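Local coordinates for Tle cognate immunity protein 4 C-terminal domain-containing protein (Pseudomonas aeruginosa PAO1, PDB 4R1D) that binds the type VI secretion lipase effector Tle4 as its cognate immunity protein, Tli4, and so probably protects the producing cell from that toxin, at residues Glu172-Ala176 and Pro275-Lys279; Lys3-Ile7 and Asp17-Asp21; Met209-Arg213 and Arg237-Phe241; Gly185-Leu191 and Trp243-Glu249. All coordinates share one frame; numbering follows the deposited sequence.

Contact 1: Glu172-Ala176 and Pro275-Lys279; sequences EHPGA and PPAFK
The imidazole of H173 lies over the phenyl ring of F278 in an offset stack, ring centroids 4.3 Å apart and planes inclined by 22°. H173 begins a type II beta turn that ends at A176, in the hairpin connection between strands 162-169 and 176-183, closed by A176 N to H173 O at 3.1 Å. The carbon CE1 of F278 sits over the centre of the imidazole, while CB of E172 lies over the opposite face. A third partner works in the ring plane: ND1 of H173 donates to the carbonyl O of A277 at 2.8 Å, although the bond is bent, with 144° at the hydrogen. With chi1 at -54°, CG of H173 stands anti to its carbonyl carbon, which carries the ring over F278 while ND1 meets A277. Stack and hydrogen bond together fix the ring's rotation. F278 also meets CB of A176 through CE2, and helix 281-292 adds E283 and L287 against H173. The backbones themselves come close, since CA of A277 makes a CA-H...O contact with P174 O. At the outer end, the CG corner of the P174 ring rests 3.7 Å from the carbonyl O of P276.

Contact 2: Lys3-Ile7 and Asp17-Asp21; sequences KTGWI and DLPPD
The indole of W6 lies flat on P19, with CA of P19 3.6 Å from the centroid of the five-membered ring and only 1° off its normal, a CH-pi contact squarely over the face. This packing flanks the open end of an antiparallel beta hairpin formed by strands 7-11 and 14-18. The prolyl ring runs alongside the indole, bringing CG of P19 to 3.8 Å from CZ2 of W6. On the other face of the indole lies CG of K3, so the tryptophan is held between its own segment and P19. The next residue along, I7, forms the hydrogen-bonded pair with L18: I7 N reaches L18 O at 2.8 Å with 170° at the hydrogen, and L18 N reaches I7 O at 3.0 Å.

Further out, the type II turn from K3 to W6 brings the lysine back over the indole. The K3 chain bends at chi3 (62°), which swings NZ toward D17, where a salt bridge uses the anti lone pair of OD2. The other carboxylate oxygen, OD1, is engaged by T8 and R296, so both oxygens of D17 have partners and its orientation is well defined. Helix 281-292 completes the surroundings of W6 through L287, T290 and I291. Beyond the indole, the CB atom of P20 approaches the carbonyl O of G5 to 3.3 Å.

Contact 3: Met209-Arg213 and Arg237-Phe241; sequences METLR and RGYTF
Strands 209-213 and 237-241 run in broadly the same direction, their axes 43° apart and 9.1 Å distant at closest approach, and no backbone hydrogen bond joins them. That spacing fits next-but-one neighbours in an antiparallel sheet, with strand 225-233 between them. The outer strand is distorted by a classic beta bulge, in which L212 and R213 both face L228. Across the gap, NH2 of R237 makes a salt bridge with OE1 of E210 at 3.0 Å. The bond is bent at the hydrogen and meets the oxygen from above the carboxylate plane, whose angle to the guanidinium plane is 78°. E210 has chi1 at 76°, placing CG between its backbone N and carbonyl carbon, and from there the extended chain reaches R237. A water bridges the same pair, donating to E210 OE1 and accepting from R237 NH1. The guanidinium is also held by S232 and D281, so E210 is one of several partners.

L212 supplies the apolar half of the contact: its CD1 lies 4.0 Å from CE1 of F241 and 4.4 Å from CE1 of Y239, approaching the tyrosine at its ring edge. Helix 281-292 packs on this face, where D281 binds the hydroxyl of Y239 and W288 meets F241 edge-to-face; helix 191-205 lies against M209 and T211, across the outer strand.

Contact 4: Gly185-Leu191 and Trp243-Glu249; sequences GAELNSL and WEVQGKE
An extended Q246 side chain, with chi1 at -174°, carries its amide to the backbone of E187. NE2 of Q246 donates to E187 O at 3.0 Å in a nearly straight bond, 175° at the hydrogen, although the donor stands above the carbonyl plane. In return E187 N donates to Q246 O, also at 3.0 Å, so the backbone O and side-chain NE2 of Q246 engage the backbone N and O of E187. CB of A186 packs on G247 O at 3.3 Å, and a water links G185 N to K248 O. The bend of E187 at chi2 (51°) turns its carboxylate back, so that OE1 accepts from L188 N at 2.8 Å. CB of L191, which starts helix 191-205, lies 3.8 Å from OE1 of E244. The contact thus ties the connection leading into that helix to the end of strand 236-245 and the turn after it. The E187 and E244 OE2 atoms stay 5.0 Å apart; R194 probably offsets the charge of E244 by a salt bridge, while N256 donates to its OE2. E187 accepts from backbone N of K100 and A101 of the other chain; with L188 N these donors probably stabilise its carboxylate within the interface.

How the contacts relate
Along the chain, contact 2 closes first; contact 1 then spans contacts 4 and 3, with contact 3 lying between the two segments of contact 4. Contacts 1, 3 and 4 belong to the C-terminal domain. Contacts 3 and 4 share strand 236-245 with centres about 22 Å apart. Contact 1 touches contact 3 through F278 and Y239, centres about 14 Å apart, and meets contact 2 through E172 and D21, centres about 18 Å apart. Helix 281-292 borders all four. Contacts 1 and 2 touch no other chain, whereas contacts 3 and 4 place parts of the region along strand 236-245 at the complex interface, by packing at contact 3 and with added hydrogen bonds at contact 4.

Contact 1: Glu172-Ala176 and Pro275-Lys279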
# COMPACT_ATOMS: atom_id res chain seq x y z
N GLU B 172 -29.54 7.47 -6.93
CA GLU B 172 -30.48 6.46 -7.43
C GLU B 172 -29.85 5.09 -7.68
O GLU B 172 -30.57 4.10 -7.84
CB GLU B 172 -31.13 6.95 -8.73
CG GLU B 172 -31.96 8.22 -8.58
CD GLU B 172 -32.44 8.77 -9.91
OE1 GLU B 172 -31.87 8.37 -10.96
OE2 GLU B 172 -33.38 9.59 -9.92
N HIS B 173 -28.53 5.04 -7.71
CA HIS B 173 -27.83 3.78 -7.98
C HIS B 173 -26.82 3.43 -6.90
O HIS B 173 -25.61 3.52 -7.11
CB HIS B 173 -27.14 3.85 -9.34
CG HIS B 173 -28.06 4.22 -10.46
ND1 HIS B 173 -29.14 3.45 -10.82
CD2 HIS B 173 -28.07 5.29 -11.29
CE1 HIS B 173 -29.77 4.02 -11.84
NE2 HIS B 173 -29.14 5.14 -12.14
N PRO B 174 -27.32 3.00 -5.73
CA PRO B 174 -26.47 2.64 -4.60
C PRO B 174 -25.48 1.56 -4.99
O PRO B 174 -25.85 0.56 -5.58
CB PRO B 174 -27.46 2.10 -3.57
CG PRO B 174 -28.66 1.69 -4.37
CD PRO B 174 -28.74 2.70 -5.47
N GLY B 175 -24.21 1.77 -4.65
CA GLY B 175 -23.19 0.79 -4.97
C GLY B 175 -22.43 1.11 -6.25
O GLY B 175 -21.39 0.52 -6.50
N ALA B 176 -22.95 2.02 -7.06
CA ALA B 176 -22.27 2.39 -8.31
C ALA B 176 -21.26 3.50 -8.10
O ALA B 176 -21.48 4.44 -7.33
CB ALA B 176 -23.28 2.80 -9.37
N PRO B 275 -29.51 -3.61 -1.80
CA PRO B 275 -30.40 -2.96 -2.76
C PRO B 275 -29.69 -2.76 -4.09
O PRO B 275 -28.57 -2.25 -4.11
CB PRO B 275 -30.72 -1.61 -2.09
CG PRO B 275 -29.65 -1.41 -1.04
CD PRO B 275 -28.81 -2.65 -0.93
N PRO B 276 -30.34 -3.16 -5.19
CA PRO B 276 -29.76 -3.20 -6.54
C PRO B 276 -29.27 -1.84 -7.00
O PRO B 276 -29.95 -0.83 -6.78
CB PRO B 276 -30.93 -3.64 -7.42
CG PRO B 276 -31.92 -4.25 -6.49
CD PRO B 276 -31.77 -3.51 -5.20
N ALA B 277 -28.11 -1.80 -7.64
CA ALA B 277 -27.58 -0.56 -8.18
C ALA B 277 -28.44 -0.12 -9.35
O ALA B 277 -28.74 1.06 -9.49
CB ALA B 277 -26.13 -0.74 -8.62
N PHE B 278 -28.83 -1.07 -10.19
CA PHE B 278 -29.59 -0.78 -11.40
C PHE B 278 -30.77 -1.72 -11.53
O PHE B 278 -30.73 -2.85 -11.04
CB PHE B 278 -28.70 -0.91 -12.63
CG PHE B 278 -27.60 0.11 -12.70
CD1 PHE B 278 -27.82 1.35 -13.29
CD2 PHE B 278 -26.35 -0.16 -12.16
CE1 PHE B 278 -26.81 2.30 -13.35
CE2 PHE B 278 -25.34 0.78 -12.21
CZ PHE B 278 -25.57 2.01 -12.81
N LYS B 279 -31.80 -1.26 -12.23
CA LYS B 279 -32.99 -2.06 -12.49
C LYS B 279 -32.70 -3.18 -13.48
O LYS B 279 -33.38 -4.20 -13.48
CB LYS B 279 -34.12 -1.17 -13.03
CG LYS B 279 -34.48 0.01 -12.13
CD LYS B 279 -35.46 0.96 -12.82
CE LYS B 279 -35.73 2.21 -11.99
NZ LYS B 279 -34.53 3.11 -11.89

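Contact 2: Lys3-Ile7 and Asp17-Asp21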
# COMPACT_ATOMS: atom_id res chain seq x y z
N LYS B 3 -31.61 13.87 -20.63
CA LYS B 3 -30.57 14.57 -19.89
C LYS B 3 -31.07 15.91 -19.35
O LYS B 3 -30.30 16.86 -19.20
CB LYS B 3 -29.32 14.77 -20.76
CG LYS B 3 -28.71 13.48 -21.25
CD LYS B 3 -27.64 13.73 -22.30
CE LYS B 3 -26.48 14.53 -21.76
NZ LYS B 3 -25.48 14.76 -22.82
N THR B 4 -32.36 15.97 -19.06
CA THR B 4 -32.93 17.17 -18.46
C THR B 4 -32.24 17.47 -17.13
O THR B 4 -32.22 16.64 -16.22
CB THR B 4 -34.45 17.03 -18.24
OG1 THR B 4 -35.11 16.99 -19.51
CG2 THR B 4 -34.97 18.21 -17.43
N GLY B 5 -31.64 18.65 -17.04
CA GLY B 5 -30.99 19.07 -15.81
C GLY B 5 -29.55 18.61 -15.65
O GLY B 5 -28.88 19.00 -14.69
N TRP B 6 -29.07 17.77 -16.57
CA TRP B 6 -27.67 17.34 -16.51
C TRP B 6 -26.75 18.55 -16.58
O TRP B 6 -27.11 19.58 -17.15
CB TRP B 6 -27.34 16.34 -17.62
CG TRP B 6 -27.84 14.97 -17.35
CD1 TRP B 6 -29.05 14.62 -16.81
CD2 TRP B 6 -27.13 13.74 -17.57
NE1 TRP B 6 -29.14 13.25 -16.71
CE2 TRP B 6 -27.97 12.69 -17.17
CE3 TRP B 6 -25.86 13.44 -18.08
CZ2 TRP B 6 -27.59 11.35 -17.24
CZ3 TRP B 6 -25.49 12.11 -18.16
CH2 TRP B 6 -26.35 11.09 -17.75
N ILE B 7 -25.57 18.42 -15.98
CA ILE B 7 -24.62 19.52 -15.87
C ILE B 7 -23.33 19.21 -16.62
O ILE B 7 -22.74 18.13 -16.44
CB ILE B 7 -24.28 19.80 -14.39
CG1 ILE B 7 -25.54 20.15 -13.60
CG2 ILE B 7 -23.23 20.90 -14.26
CD1 ILE B 7 -25.32 20.21 -12.10
N ASP B 17 -20.72 15.44 -19.21
CA ASP B 17 -22.03 15.72 -18.62
C ASP B 17 -22.41 14.68 -17.57
O ASP B 17 -22.21 13.49 -17.78
CB ASP B 17 -23.11 15.75 -19.71
CG ASP B 17 -22.79 16.75 -20.83
OD1 ASP B 17 -21.96 17.66 -20.63
OD2 ASP B 17 -23.39 16.63 -21.91
N LEU B 18 -22.93 15.14 -16.43
CA LEU B 18 -23.38 14.27 -15.36
C LEU B 18 -24.76 14.69 -14.90
O LEU B 18 -25.13 15.85 -15.05
CB LEU B 18 -22.39 14.33 -14.19
CG LEU B 18 -20.98 13.88 -14.54
CD1 LEU B 18 -19.98 14.22 -13.43
CD2 LEU B 18 -20.99 12.39 -14.85
N PRO B 19 -25.53 13.74 -14.34
CA PRO B 19 -26.87 14.02 -13.79
C PRO B 19 -26.78 15.07 -12.70
O PRO B 19 -25.74 15.21 -12.06
CB PRO B 19 -27.29 12.68 -13.18
CG PRO B 19 -26.35 11.65 -13.71
CD PRO B 19 -25.10 12.35 -14.14
N PRO B 20 -27.87 15.82 -12.47
CA PRO B 20 -27.79 16.94 -11.54
C PRO B 20 -27.54 16.51 -10.09
O PRO B 20 -26.98 17.30 -9.32
CB PRO B 20 -29.16 17.62 -11.68
CG PRO B 20 -30.07 16.51 -12.11
CD PRO B 20 -29.23 15.62 -13.00
N ASP B 21 -27.94 15.30 -9.71
CA ASP B 21 -27.77 14.85 -8.34
C ASP B 21 -26.47 14.06 -8.12
O ASP B 21 -26.24 13.52 -7.04
CB ASP B 21 -28.98 14.01 -7.89
CG ASP B 21 -29.21 12.79 -8.76
OD1 ASP B 21 -28.84 12.83 -9.95
OD2 ASP B 21 -29.77 11.78 -8.26

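Contact 3: Met209-Arg213 and Arg237-Phe241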
# COMPACT_ATOMS: atom_id res chain seq x y z
N MET B 209 -20.51 -14.86 -14.50
CA MET B 209 -19.88 -13.73 -15.19
C MET B 209 -20.29 -13.72 -16.66
O MET B 209 -20.43 -14.77 -17.27
CB MET B 209 -18.35 -13.82 -15.11
CG MET B 209 -17.74 -13.38 -13.77
SD MET B 209 -18.05 -11.64 -13.36
CE MET B 209 -19.59 -11.74 -12.53
N GLU B 210 -20.46 -12.53 -17.22
CA GLU B 210 -20.64 -12.42 -18.66
C GLU B 210 -20.07 -11.12 -19.22
O GLU B 210 -19.96 -10.12 -18.52
CB GLU B 210 -22.12 -12.54 -19.04
CG GLU B 210 -22.95 -11.32 -18.77
CD GLU B 210 -24.42 -11.53 -19.12
OE1 GLU B 210 -25.23 -11.70 -18.19
OE2 GLU B 210 -24.75 -11.55 -20.33
N THR B 211 -19.68 -11.16 -20.49
CA THR B 211 -19.26 -9.94 -21.16
C THR B 211 -20.47 -9.33 -21.85
O THR B 211 -21.12 -9.98 -22.66
CB THR B 211 -18.15 -10.23 -22.19
OG1 THR B 211 -16.97 -10.66 -21.50
CG2 THR B 211 -17.83 -8.98 -23.00
N LEU B 212 -20.78 -8.08 -21.52
CA LEU B 212 -21.91 -7.40 -22.16
C LEU B 212 -21.50 -6.78 -23.48
O LEU B 212 -22.32 -6.65 -24.39
CB LEU B 212 -22.50 -6.32 -21.24
CG LEU B 212 -23.06 -6.77 -19.89
CD1 LEU B 212 -23.61 -5.59 -19.10
CD2 LEU B 212 -24.14 -7.83 -20.09
N ARG B 213 -20.24 -6.38 -23.58
CA ARG B 213 -19.77 -5.64 -24.74
C ARG B 213 -18.26 -5.59 -24.77
O ARG B 213 -17.60 -5.45 -23.74
CB ARG B 213 -20.34 -4.21 -24.68
CG ARG B 213 -20.88 -3.68 -25.97
CD ARG B 213 -21.05 -2.16 -25.89
NE ARG B 213 -22.38 -1.74 -25.46
CZ ARG B 213 -22.66 -0.49 -25.08
NH1 ARG B 213 -21.71 0.43 -25.06
NH2 ARG B 213 -23.90 -0.17 -24.71
N ARG B 237 -26.01 -8.24 -8.24
CA ARG B 237 -25.37 -8.09 -9.54
C ARG B 237 -24.26 -7.05 -9.49
O ARG B 237 -24.46 -5.95 -8.97
CB ARG B 237 -26.39 -7.70 -10.60
CG ARG B 237 -25.84 -7.71 -12.03
CD ARG B 237 -26.82 -8.40 -12.96
NE ARG B 237 -26.37 -8.49 -14.35
CZ ARG B 237 -25.82 -9.57 -14.89
NH1 ARG B 237 -25.61 -10.66 -14.15
NH2 ARG B 237 -25.47 -9.56 -16.16
N GLY B 238 -23.10 -7.41 -10.02
CA GLY B 238 -21.97 -6.50 -10.12
C GLY B 238 -21.70 -6.11 -11.56
O GLY B 238 -22.16 -6.76 -12.50
N TYR B 239 -20.94 -5.04 -11.73
CA TYR B 239 -20.63 -4.52 -13.05
C TYR B 239 -19.20 -4.00 -13.06
O TYR B 239 -18.73 -3.49 -12.05
CB TYR B 239 -21.54 -3.34 -13.38
CG TYR B 239 -23.00 -3.71 -13.56
CD1 TYR B 239 -23.46 -4.19 -14.77
CD2 TYR B 239 -23.90 -3.56 -12.52
CE1 TYR B 239 -24.79 -4.53 -14.95
CE2 TYR B 239 -25.24 -3.90 -12.68
CZ TYR B 239 -25.68 -4.37 -13.90
OH TYR B 239 -27.01 -4.70 -14.09
N THR B 240 -18.54 -4.12 -14.20
CA THR B 240 -17.30 -3.38 -14.41
C THR B 240 -17.21 -2.96 -15.87
O THR B 240 -17.07 -3.80 -16.76
CB THR B 240 -16.07 -4.20 -14.00
OG1 THR B 240 -16.17 -4.55 -12.62
CG2 THR B 240 -14.81 -3.37 -14.19
N PHE B 241 -17.38 -1.66 -16.10
CA PHE B 241 -17.37 -1.07 -17.43
C PHE B 241 -16.10 -0.26 -17.56
O PHE B 241 -15.79 0.56 -16.69
CB PHE B 241 -18.58 -0.14 -17.63
CG PHE B 241 -19.91 -0.84 -17.61
CD1 PHE B 241 -19.99 -2.22 -17.47
CD2 PHE B 241 -21.08 -0.11 -17.71
CE1 PHE B 241 -21.23 -2.86 -17.44
CE2 PHE B 241 -22.32 -0.74 -17.68
CZ PHE B 241 -22.39 -2.11 -17.55
O HOH W 1 -24.52 -13.01 -15.55

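Contact 4: Gly185-Leu191 and Trp243-Glu249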
# COMPACT_ATOMS: atom_id res chain seq x y z
N GLY B 185 0.79 11.55 -21.64
CA GLY B 185 1.62 10.41 -21.99
C GLY B 185 0.81 9.20 -22.40
O GLY B 185 -0.25 8.90 -21.84
N ALA B 186 1.31 8.47 -23.40
CA ALA B 186 0.62 7.28 -23.86
C ALA B 186 0.76 6.18 -22.83
O ALA B 186 1.84 5.96 -22.29
CB ALA B 186 1.19 6.82 -25.20
N GLU B 187 -0.34 5.49 -22.53
CA GLU B 187 -0.23 4.31 -21.70
C GLU B 187 0.62 3.27 -22.44
O GLU B 187 0.67 3.26 -23.68
CB GLU B 187 -1.61 3.75 -21.36
CG GLU B 187 -1.61 2.62 -20.35
CD GLU B 187 -0.84 2.96 -19.09
OE1 GLU B 187 0.38 2.70 -19.06
OE2 GLU B 187 -1.45 3.47 -18.12
N LEU B 188 1.29 2.41 -21.68
CA LEU B 188 2.27 1.48 -22.23
C LEU B 188 1.66 0.31 -22.99
O LEU B 188 2.33 -0.34 -23.81
CB LEU B 188 3.17 0.96 -21.11
CG LEU B 188 4.27 1.91 -20.62
CD1 LEU B 188 3.70 3.24 -20.15
CD2 LEU B 188 5.07 1.25 -19.50
N ASN B 189 0.40 0.01 -22.70
CA ASN B 189 -0.34 -1.02 -23.42
C ASN B 189 -1.78 -0.56 -23.63
O ASN B 189 -2.19 0.45 -23.07
CB ASN B 189 -0.28 -2.37 -22.67
CG ASN B 189 -0.76 -2.27 -21.23
OD1 ASN B 189 -1.56 -1.40 -20.89
ND2 ASN B 189 -0.27 -3.15 -20.37
N SER B 190 -2.54 -1.29 -24.44
CA SER B 190 -3.92 -0.89 -24.72
C SER B 190 -4.93 -1.70 -23.90
O SER B 190 -4.69 -2.85 -23.55
CB SER B 190 -4.24 -1.00 -26.22
OG SER B 190 -3.95 -2.30 -26.69
N LEU B 191 -6.08 -1.10 -23.63
CA LEU B 191 -7.05 -1.70 -22.72
C LEU B 191 -7.49 -3.12 -23.07
O LEU B 191 -7.45 -4.00 -22.22
CB LEU B 191 -8.28 -0.80 -22.62
CG LEU B 191 -9.44 -1.43 -21.87
CD1 LEU B 191 -9.08 -1.60 -20.40
CD2 LEU B 191 -10.65 -0.54 -22.02
N TRP B 243 -13.35 1.93 -20.26
CA TRP B 243 -13.22 2.66 -21.53
C TRP B 243 -11.89 3.40 -21.49
O TRP B 243 -11.55 4.00 -20.48
CB TRP B 243 -14.37 3.66 -21.64
CG TRP B 243 -14.44 4.48 -22.92
CD1 TRP B 243 -15.11 4.16 -24.06
CD2 TRP B 243 -13.88 5.79 -23.14
NE1 TRP B 243 -14.99 5.17 -24.99
CE2 TRP B 243 -14.23 6.18 -24.45
CE3 TRP B 243 -13.10 6.66 -22.36
CZ2 TRP B 243 -13.84 7.41 -25.00
CZ3 TRP B 243 -12.70 7.88 -22.91
CH2 TRP B 243 -13.08 8.25 -24.22
N GLU B 244 -11.15 3.36 -22.60
CA GLU B 244 -9.86 4.00 -22.62
C GLU B 244 -9.47 4.49 -24.00
O GLU B 244 -9.79 3.86 -25.02
CB GLU B 244 -8.79 3.03 -22.10
CG GLU B 244 -7.41 3.67 -21.94
CD GLU B 244 -6.45 2.79 -21.17
OE1 GLU B 244 -6.92 1.98 -20.35
OE2 GLU B 244 -5.22 2.90 -21.38
N VAL B 245 -8.82 5.64 -24.01
CA VAL B 245 -8.09 6.15 -25.15
C VAL B 245 -6.62 6.08 -24.75
O VAL B 245 -6.21 6.69 -23.76
CB VAL B 245 -8.46 7.62 -25.42
CG1 VAL B 245 -7.48 8.23 -26.44
CG2 VAL B 245 -9.91 7.72 -25.88
N GLN B 246 -5.83 5.32 -25.50
CA GLN B 246 -4.44 5.07 -25.11
C GLN B 246 -3.63 6.34 -24.85
O GLN B 246 -2.87 6.41 -23.87
CB GLN B 246 -3.73 4.17 -26.14
CG GLN B 246 -2.32 3.74 -25.71
CD GLN B 246 -1.83 2.50 -26.45
OE1 GLN B 246 -2.49 2.02 -27.38
NE2 GLN B 246 -0.68 1.98 -26.05
N GLY B 247 -3.80 7.34 -25.70
CA GLY B 247 -3.07 8.59 -25.56
C GLY B 247 -1.89 8.72 -26.51
O GLY B 247 -1.42 7.73 -27.07
N LYS B 248 -1.43 9.95 -26.70
CA LYS B 248 -0.27 10.24 -27.53
C LYS B 248 0.74 10.95 -26.66
O LYS B 248 0.37 11.64 -25.72
CB LYS B 248 -0.64 11.17 -28.68
CG LYS B 248 -1.81 10.71 -29.54
CD LYS B 248 -1.42 9.54 -30.43
CE LYS B 248 -2.51 9.27 -31.46
NZ LYS B 248 -2.25 8.01 -32.21
N GLU B 249 2.02 10.79 -26.97
CA GLU B 249 3.08 11.42 -26.18
C GLU B 249 3.08 12.94 -26.32
O GLU B 249 2.84 13.48 -27.41
CB GLU B 249 4.44 10.84 -26.56
CG GLU B 249 4.46 9.32 -26.48
CD GLU B 249 5.85 8.74 -26.36
OE1 GLU B 249 5.96 7.60 -25.85
OE2 GLU B 249 6.82 9.42 -26.77
O HOH W 2 -0.20 13.17 -23.55